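Long-range contacts in pyruvate kinase (Toxoplasma gondii, PDB 3GG8), which catalyses the last step of glycolysis, transferring the phosphoryl group of phosphoenolpyruvate to ADP to give pyruvate and ATP: residues 42-48 against 350-356; 54-59 against 87-91; 315-320 against 346-350. All coordinates share one frame; numbering follows the deposited sequence.

Contact 1: 42-48 against 350-356; sequences CTMGPAC and TANGEFP
Thr350 and Thr43 meet where the eight-stranded parallel beta/alpha barrel closes on itself: strand 39-43 is the first of the barrel, and helix 348-351 follows its eighth strand, 343-346. In Thr350, CB lies 3.6 Å from Thr43 O. The branch then divides. Its OG1, set between the backbone N and the carbonyl carbon (chi1 57°), donates to Thr43 O over 2.8 Å, arriving in the carbonyl plane on a lone pair. Its CG2 turns to the other side and packs on Met57 of helix 51-60. The hydroxyl of Thr43 itself serves the closure, since its OG1 is hydrogen-bonded to Leu346 O and to Arg66, while its methyl CG2 rests 4.0 Å from Ala351 CB.

Beyond the strand the chain turns through Gly45 and a short 3-10 segment, wrapped round the end of the helix at Ala351. Gly45 has no side chain, and its CA approaches Ala351 O to 3.4 Å in a CA-H...O contact. The polar grip on that carbonyl comes from Ala47 N, which donates over 2.9 Å with an N-H...O angle of 166°, though from above the carbonyl plane and not along a lone pair. Pro46 has no N-H to offer; its ring crosses Asn352, whose ND2 comes near Pro46 CD. Inside the turn, Cys48 N is bonded back to Gly45 O.

The CB of Ala47 points into the 350-356 segment, between the backbone of Thr350 and Ala351 and that of Gly353, and comes within 3.1 Å of Gly353 O. Past Gly353 the chain swings round to Pro356, where the next helix begins, and Pro356 CG settles 3.3 Å from Ala47 O.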
loop_
_atom_site.group_PDB
_atom_site.type_symbol
_atom_site.label_atom_id
_atom_site.label_comp_id
_atom_site.label_asym_id
_atom_site.label_seq_id
_atom_site.Cartn_x
_atom_site.Cartn_y
_atom_site.Cartn_z
ATOM N N CYS C 42 17.260 18.513 31.711
ATOM C CA CYS C 42 18.161 19.588 32.152
ATOM C C CYS C 42 19.079 19.112 33.258
ATOM O O CYS C 42 18.640 18.478 34.230
ATOM C CB CYS C 42 17.366 20.790 32.643
ATOM S SG CYS C 42 16.327 21.530 31.358
ATOM N N THR C 43 20.365 19.395 33.076
ATOM C CA THR C 43 21.397 19.047 34.052
ATOM C C THR C 43 21.465 20.149 35.101
ATOM O O THR C 43 21.577 21.337 34.770
ATOM C CB THR C 43 22.765 18.852 33.365
ATOM O OG1 THR C 43 22.645 17.812 32.397
ATOM C CG2 THR C 43 23.866 18.458 34.360
ATOM N N MET C 44 21.385 19.732 36.365
ATOM C CA MET C 44 21.482 20.620 37.506
ATOM C C MET C 44 22.916 21.085 37.678
ATOM O O MET C 44 23.842 20.354 37.348
ATOM C CB MET C 44 21.069 19.846 38.763
ATOM C CG MET C 44 19.661 19.287 38.666
ATOM S SD MET C 44 18.412 20.604 38.579
ATOM C CE MET C 44 18.294 21.003 36.820
ATOM N N GLY C 45 23.087 22.285 38.222
ATOM C CA GLY C 45 24.418 22.856 38.415
ATOM C C GLY C 45 24.325 24.251 38.989
ATOM O O GLY C 45 23.220 24.730 39.242
ATOM N N PRO C 46 25.477 24.925 39.190
ATOM C CA PRO C 46 25.493 26.259 39.821
ATOM C C PRO C 46 24.648 27.321 39.106
ATOM O O PRO C 46 24.077 28.208 39.765
ATOM C CB PRO C 46 26.980 26.663 39.779
ATOM C CG PRO C 46 27.735 25.384 39.693
ATOM C CD PRO C 46 26.839 24.446 38.872
ATOM N N ALA C 47 24.590 27.243 37.777
ATOM C CA ALA C 47 23.842 28.195 36.975
ATOM C C ALA C 47 22.328 28.085 37.197
ATOM O O ALA C 47 21.588 29.031 36.915
ATOM C CB ALA C 47 24.177 28.015 35.516
ATOM N N CYS C 48 21.870 26.938 37.706
ATOM C CA CYS C 48 20.454 26.773 38.040
ATOM C C CYS C 48 20.313 26.252 39.449
ATOM O O CYS C 48 19.414 25.469 39.772
ATOM C CB CYS C 48 19.703 25.902 37.028
ATOM S SG CYS C 48 20.322 24.252 36.737
ATOM N N THR C 350 22.827 24.422 30.980
ATOM C CA THR C 350 21.989 24.695 32.181
ATOM C C THR C 350 22.789 24.548 33.491
ATOM O O THR C 350 22.498 25.230 34.479
ATOM C CB THR C 350 20.692 23.762 32.274
ATOM O OG1 THR C 350 21.071 22.376 32.268
ATOM C CG2 THR C 350 19.726 23.998 31.130
ATOM N N ALA C 351 23.775 23.651 33.505
ATOM C CA ALA C 351 24.587 23.445 34.713
ATOM C C ALA C 351 25.535 24.627 34.986
ATOM O O ALA C 351 25.662 25.095 36.128
ATOM C CB ALA C 351 25.353 22.115 34.645
ATOM N N ASN C 352 26.181 25.107 33.923
ATOM C CA ASN C 352 27.264 26.062 34.009
ATOM C C ASN C 352 27.052 27.186 32.988
ATOM O O ASN C 352 28.018 27.802 32.520
ATOM C CB ASN C 352 28.607 25.370 33.695
ATOM C CG ASN C 352 28.842 24.105 34.497
ATOM O OD1 ASN C 352 28.971 23.021 33.924
ATOM N ND2 ASN C 352 28.921 24.229 35.814
ATOM N N GLY C 353 25.812 27.447 32.604
ATOM C CA GLY C 353 25.571 28.376 31.506
ATOM C C GLY C 353 25.194 29.759 31.975
ATOM O O GLY C 353 24.670 29.899 33.083
ATOM N N GLU C 354 25.426 30.777 31.140
ATOM C CA GLU C 354 24.975 32.138 31.461
ATOM C C GLU C 354 23.478 32.353 31.216
ATOM O O GLU C 354 22.899 33.315 31.720
ATOM C CB GLU C 354 25.795 33.197 30.713
ATOM C CG GLU C 354 27.203 33.464 31.274
ATOM C CD GLU C 354 27.205 33.893 32.740
ATOM O OE1 GLU C 354 26.417 34.795 33.100
ATOM O OE2 GLU C 354 27.995 33.324 33.531
ATOM N N PHE C 355 22.856 31.457 30.449
ATOM C CA PHE C 355 21.451 31.594 30.066
ATOM C C PHE C 355 20.661 30.283 30.245
ATOM O O PHE C 355 20.103 29.758 29.282
ATOM C CB PHE C 355 21.346 32.114 28.616
ATOM C CG PHE C 355 22.146 33.366 28.361
ATOM C CD1 PHE C 355 21.612 34.632 28.664
ATOM C CD2 PHE C 355 23.440 33.287 27.833
ATOM C CE1 PHE C 355 22.359 35.810 28.434
ATOM C CE2 PHE C 355 24.192 34.458 27.587
ATOM C CZ PHE C 355 23.649 35.720 27.896
ATOM N N PRO C 356 20.605 29.748 31.486
ATOM C CA PRO C 356 19.924 28.464 31.643
ATOM C C PRO C 356 18.455 28.459 31.183
ATOM O O PRO C 356 18.066 27.528 30.474
ATOM C CB PRO C 356 20.035 28.159 33.147
ATOM C CG PRO C 356 20.440 29.433 33.803
ATOM C CD PRO C 356 21.153 30.249 32.759
#

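Contact 2: 54-59 against 87-91; sequences LVKMID and AMKQR
Asp59 OD1 takes the N-H of Arg91 NE over 2.8 Å, the shorter arm of a two-pronged salt bridge from helix 51-60 to Arg91, just beyond the end of helix 74-90. The second arm runs from Arg91 NH2 to Asp59 OD2 at 3.2 Å and is nearly straight. Arg91 thus grips the carboxylate side-on, one nitrogen to each oxygen. Both oxygens use their syn lone pairs, and the carboxylate and guanidinium planes lie only 8° apart. A third nitrogen is tied within the same segment, NH1 donating to Gln90 O at 2.8 Å from well above that carbonyl's plane. With three bonds close to its own plane, the guanidinium is fixed in its rotation. The bend in the arginine chain at chi2 (-77°) brings the group back across helix 51-60, after the backbone of Arg91 has left the helical course of 87-90.

Val55 covers one face of this group. Its CG1, anti to the backbone N (chi1 166°), stands over the rim of the guanidinium, 3.4 Å from Arg91 NH2. The other methyl, CG2, faces the opposing helix, where it lies 3.8 Å from Ala87 CB and also brushes the side chain of Gln90. One turn along, Ile58 CD1 reaches toward the CG of Arg91 and, at 4.2 Å, Ala87 CB. Leu54 touches the same small methyl, CB to CB at 3.8 Å. Ala87 therefore receives three aliphatic side chains, and its lack of bulk lets the backbones approach to 5.2 Å between Val55 CA and Ala87 CA. Apolar packing beneath and an ion pair toward solvent join the first two helices of the outer layer of a beta/alpha barrel, each following its own strand, 39-43 and 62-68.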
loop_
_atom_site.group_PDB
_atom_site.type_symbol
_atom_site.label_atom_id
_atom_site.label_comp_id
_atom_site.label_asym_id
_atom_site.label_seq_id
_atom_site.Cartn_x
_atom_site.Cartn_y
_atom_site.Cartn_z
ATOM N N LEU C 54 14.982 27.398 38.839
ATOM C CA LEU C 54 14.395 26.083 38.606
ATOM C C LEU C 54 12.910 26.216 38.232
ATOM O O LEU C 54 12.434 25.560 37.299
ATOM C CB LEU C 54 14.565 25.173 39.818
ATOM C CG LEU C 54 15.975 24.667 40.134
ATOM C CD1 LEU C 54 15.958 23.904 41.451
ATOM C CD2 LEU C 54 16.570 23.829 38.975
ATOM N N VAL C 55 12.193 27.063 38.963
ATOM C CA VAL C 55 10.798 27.358 38.653
ATOM C C VAL C 55 10.652 27.925 37.231
ATOM O O VAL C 55 9.826 27.436 36.452
ATOM C CB VAL C 55 10.173 28.299 39.697
ATOM C CG1 VAL C 55 8.855 28.865 39.188
ATOM C CG2 VAL C 55 9.968 27.558 40.999
ATOM N N LYS C 56 11.473 28.924 36.890
ATOM C CA LYS C 56 11.488 29.503 35.535
ATOM C C LYS C 56 11.802 28.454 34.469
ATOM O O LYS C 56 11.342 28.551 33.342
ATOM C CB LYS C 56 12.497 30.639 35.446
ATOM C CG LYS C 56 12.049 31.910 36.143
ATOM C CD LYS C 56 13.094 33.001 36.062
ATOM C CE LYS C 56 12.671 34.186 36.901
ATOM N NZ LYS C 56 13.606 35.327 36.747
ATOM N N MET C 57 12.582 27.449 34.845
ATOM C CA MET C 57 12.920 26.359 33.944
ATOM C C MET C 57 11.772 25.387 33.764
ATOM O O MET C 57 11.580 24.876 32.670
ATOM C CB MET C 57 14.181 25.647 34.411
ATOM C CG MET C 57 15.413 26.445 34.062
ATOM S SD MET C 57 16.868 25.882 34.905
ATOM C CE MET C 57 17.216 24.338 34.089
ATOM N N ILE C 58 11.000 25.147 34.824
ATOM C CA ILE C 58 9.785 24.366 34.692
ATOM C C ILE C 58 8.853 25.034 33.672
ATOM O O ILE C 58 8.365 24.365 32.749
ATOM C CB ILE C 58 9.037 24.197 36.023
ATOM C CG1 ILE C 58 9.851 23.358 37.010
ATOM C CG2 ILE C 58 7.638 23.589 35.777
ATOM C CD1 ILE C 58 9.307 23.382 38.419
ATOM N N ASP C 59 8.604 26.338 33.838
ATOM C CA ASP C 59 7.685 27.071 32.934
ATOM C C ASP C 59 8.197 27.011 31.503
ATOM O O ASP C 59 7.418 26.991 30.569
ATOM C CB ASP C 59 7.495 28.543 33.352
ATOM C CG ASP C 59 6.866 28.696 34.723
ATOM O OD1 ASP C 59 6.201 27.745 35.197
ATOM O OD2 ASP C 59 7.021 29.790 35.327
ATOM N N ALA C 87 11.027 24.004 44.278
ATOM C CA ALA C 87 10.498 24.472 42.992
ATOM C C ALA C 87 9.137 23.830 42.678
ATOM O O ALA C 87 8.200 24.505 42.257
ATOM C CB ALA C 87 11.497 24.194 41.873
ATOM N N MET C 88 9.040 22.524 42.904
ATOM C CA MET C 88 7.811 21.777 42.668
ATOM C C MET C 88 6.691 22.169 43.619
ATOM O O MET C 88 5.523 21.922 43.328
ATOM C CB MET C 88 8.070 20.270 42.757
ATOM C CG MET C 88 8.863 19.693 41.567
ATOM S SD MET C 88 9.195 17.914 41.735
ATOM C CE MET C 88 7.535 17.265 41.897
ATOM N N LYS C 89 7.034 22.777 44.754
ATOM C CA LYS C 89 6.010 23.267 45.677
ATOM C C LYS C 89 5.336 24.511 45.109
ATOM O O LYS C 89 4.157 24.757 45.354
ATOM C CB LYS C 89 6.593 23.525 47.063
ATOM C CG LYS C 89 6.667 22.261 47.888
ATOM C CD LYS C 89 7.576 22.401 49.082
ATOM C CE LYS C 89 7.423 21.195 49.992
ATOM N NZ LYS C 89 8.713 20.785 50.607
ATOM N N GLN C 90 6.097 25.261 44.315
ATOM C CA GLN C 90 5.605 26.460 43.638
ATOM C C GLN C 90 4.841 26.110 42.366
ATOM O O GLN C 90 4.060 26.914 41.867
ATOM C CB GLN C 90 6.776 27.388 43.307
ATOM C CG GLN C 90 7.564 27.840 44.523
ATOM C CD GLN C 90 8.331 29.121 44.280
ATOM O OE1 GLN C 90 7.974 29.919 43.413
ATOM N NE2 GLN C 90 9.388 29.330 45.056
ATOM N N ARG C 91 5.095 24.910 41.843
ATOM C CA ARG C 91 4.408 24.369 40.676
ATOM C C ARG C 91 3.867 22.982 41.016
ATOM O O ARG C 91 4.515 21.970 40.728
ATOM C CB ARG C 91 5.356 24.297 39.473
ATOM C CG ARG C 91 5.917 25.642 39.023
ATOM C CD ARG C 91 4.898 26.465 38.237
ATOM N NE ARG C 91 5.402 27.797 37.904
ATOM C CZ ARG C 91 5.311 28.870 38.693
ATOM N NH1 ARG C 91 4.739 28.797 39.894
ATOM N NH2 ARG C 91 5.805 30.030 38.282
#

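Contact 3: 315-320 against 346-350; sequences MLESMI and LSGET
Glu349 OE1 accepts the backbone N-H of Leu316 over 2.8 Å, met nearly along the C-O axis. The other oxygen, OE2, turns back to its own segment and takes Ser347 N at 2.7 Å. One carboxylate therefore holds a loop amide with one oxygen and the amide at the helix's N-cap position with the other. The bend at chi2 (97°) folds the chain so that CG lies against Leu316 O and OE1 against the peptide of Leu316.

Water carries the second kind of link. Water 1 donates to Glu349 OE1 at 2.6 Å and to Glu317 OE2 at 3.0 Å, and accepts from Met315 N, bridging two carboxylates whose planes stand at right angles. Water 2 joins the carbonyls of Met319 and Glu349, donating a hydrogen bond to each.

Residues 315-320 follow the seventh strand of the beta/alpha barrel, 309-312, and 346-350 run from the end of the eighth, 343-346, at the C-terminal rim where this fold carries its active site.

Apolar contacts flank the polar centre. On one side Leu316 CD2 meets Leu346 CD2 at 3.9 Å, the two side chains crossing at a slant, with Val333 of helix 327-339 also against Leu316. On the other, Ile320 lays CG1 along the backbone of the first helical turn, 3.6 Å from Glu349 N, and its CD1 over Gly348.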
loop_
_atom_site.group_PDB
_atom_site.type_symbol
_atom_site.label_atom_id
_atom_site.label_comp_id
_atom_site.label_asym_id
_atom_site.label_seq_id
_atom_site.Cartn_x
_atom_site.Cartn_y
_atom_site.Cartn_z
ATOM N N MET C 315 24.703 19.639 22.107
ATOM C CA MET C 315 23.371 20.050 21.666
ATOM C C MET C 315 23.285 21.540 21.346
ATOM O O MET C 315 23.224 21.934 20.178
ATOM C CB MET C 315 22.317 19.642 22.706
ATOM C CG MET C 315 22.183 18.114 22.842
ATOM S SD MET C 315 21.400 17.341 21.393
ATOM C CE MET C 315 19.697 17.511 21.891
ATOM N N LEU C 316 23.315 22.363 22.389
ATOM C CA LEU C 316 23.268 23.815 22.261
ATOM C C LEU C 316 24.456 24.452 22.993
ATOM O O LEU C 316 24.285 25.382 23.783
ATOM C CB LEU C 316 21.954 24.325 22.860
ATOM C CG LEU C 316 20.694 24.623 22.041
ATOM C CD1 LEU C 316 20.549 23.798 20.806
ATOM C CD2 LEU C 316 19.454 24.517 22.913
ATOM N N GLU C 317 25.662 23.973 22.709
ATOM C CA GLU C 317 26.799 24.263 23.576
ATOM C C GLU C 317 27.274 25.711 23.579
ATOM O O GLU C 317 27.780 26.189 24.602
ATOM C CB GLU C 317 27.929 23.238 23.394
ATOM C CG GLU C 317 27.422 21.828 23.760
ATOM C CD GLU C 317 28.415 20.943 24.522
ATOM O OE1 GLU C 317 29.636 21.078 24.278
ATOM O OE2 GLU C 317 27.957 20.087 25.344
ATOM N N SER C 318 27.044 26.427 22.478
ATOM C CA SER C 318 27.434 27.832 22.382
ATOM C C SER C 318 26.610 28.727 23.308
ATOM O O SER C 318 27.006 29.852 23.607
ATOM C CB SER C 318 27.306 28.329 20.942
ATOM O OG SER C 318 25.950 28.582 20.606
ATOM N N MET C 319 25.459 28.225 23.749
ATOM C CA MET C 319 24.573 28.985 24.640
ATOM C C MET C 319 25.032 29.020 26.104
ATOM O O MET C 319 24.437 29.710 26.939
ATOM C CB MET C 319 23.130 28.478 24.531
ATOM C CG MET C 319 22.487 28.755 23.179
ATOM S SD MET C 319 20.723 28.393 23.230
ATOM C CE MET C 319 20.072 29.893 23.963
ATOM N N ILE C 320 26.074 28.252 26.417
ATOM C CA ILE C 320 26.771 28.404 27.681
ATOM C C ILE C 320 27.211 29.868 27.842
ATOM O O ILE C 320 27.250 30.390 28.956
ATOM C CB ILE C 320 27.985 27.445 27.787
ATOM C CG1 ILE C 320 27.495 26.018 27.995
ATOM C CG2 ILE C 320 28.916 27.872 28.942
ATOM C CD1 ILE C 320 28.517 24.956 27.692
ATOM N N LEU C 346 20.076 18.966 27.811
ATOM C CA LEU C 346 20.998 20.059 28.056
ATOM C C LEU C 346 21.977 19.661 29.153
ATOM O O LEU C 346 21.596 19.066 30.194
ATOM C CB LEU C 346 20.247 21.352 28.413
ATOM C CG LEU C 346 19.345 21.900 27.277
ATOM C CD1 LEU C 346 18.386 23.006 27.757
ATOM C CD2 LEU C 346 20.143 22.361 26.037
ATOM N N SER C 347 23.250 19.958 28.905
ATOM C CA SER C 347 24.293 19.608 29.863
ATOM C C SER C 347 24.851 20.860 30.511
ATOM O O SER C 347 24.218 21.401 31.423
ATOM C CB SER C 347 25.376 18.741 29.210
ATOM O OG SER C 347 24.824 17.478 28.870
ATOM N N GLY C 348 26.018 21.314 30.056
ATOM C CA GLY C 348 26.650 22.525 30.580
ATOM C C GLY C 348 25.815 23.784 30.369
ATOM O O GLY C 348 25.923 24.755 31.153
ATOM N N GLU C 349 24.983 23.781 29.321
ATOM C CA GLU C 349 24.152 24.949 29.001
ATOM C C GLU C 349 23.298 25.388 30.187
ATOM O O GLU C 349 23.064 26.582 30.357
ATOM C CB GLU C 349 23.251 24.694 27.778
ATOM C CG GLU C 349 23.982 24.244 26.506
ATOM C CD GLU C 349 23.977 22.715 26.317
ATOM O OE1 GLU C 349 23.883 22.244 25.156
ATOM O OE2 GLU C 349 24.073 21.981 27.323
ATOM N N THR C 350 22.827 24.422 30.980
ATOM C CA THR C 350 21.989 24.695 32.181
ATOM C C THR C 350 22.789 24.548 33.491
ATOM O O THR C 350 22.498 25.230 34.479
ATOM C CB THR C 350 20.692 23.762 32.274
ATOM O OG1 THR C 350 21.071 22.376 32.268
ATOM C CG2 THR C 350 19.726 23.998 31.130
HETATM O O HOH W 1 24.933 19.859 25.268
HETATM O O HOH W 2 23.320 28.877 29.176
#

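Contacts 1 and 3 both use helix 348-351, on different sides: residues 42-48 close the barrel from its first strand, residues 315-320 approach from the loop after its seventh. A backbone hydrogen bond from Glu354 N to Ile320 O joins the two. All three contacts are partly buried; contact 1 relies on backbone carbonyls, contact 3 on a buried carboxylate and waters. Contact 2 lies farthest from the chain's centre, between outer helices, and pairs an apolar layer with a salt bridge on its more exposed side. Met57 of helix 51-60, though not touching 87-91, packs its SD on Cys48 and its CE on Cys42 of contact 1.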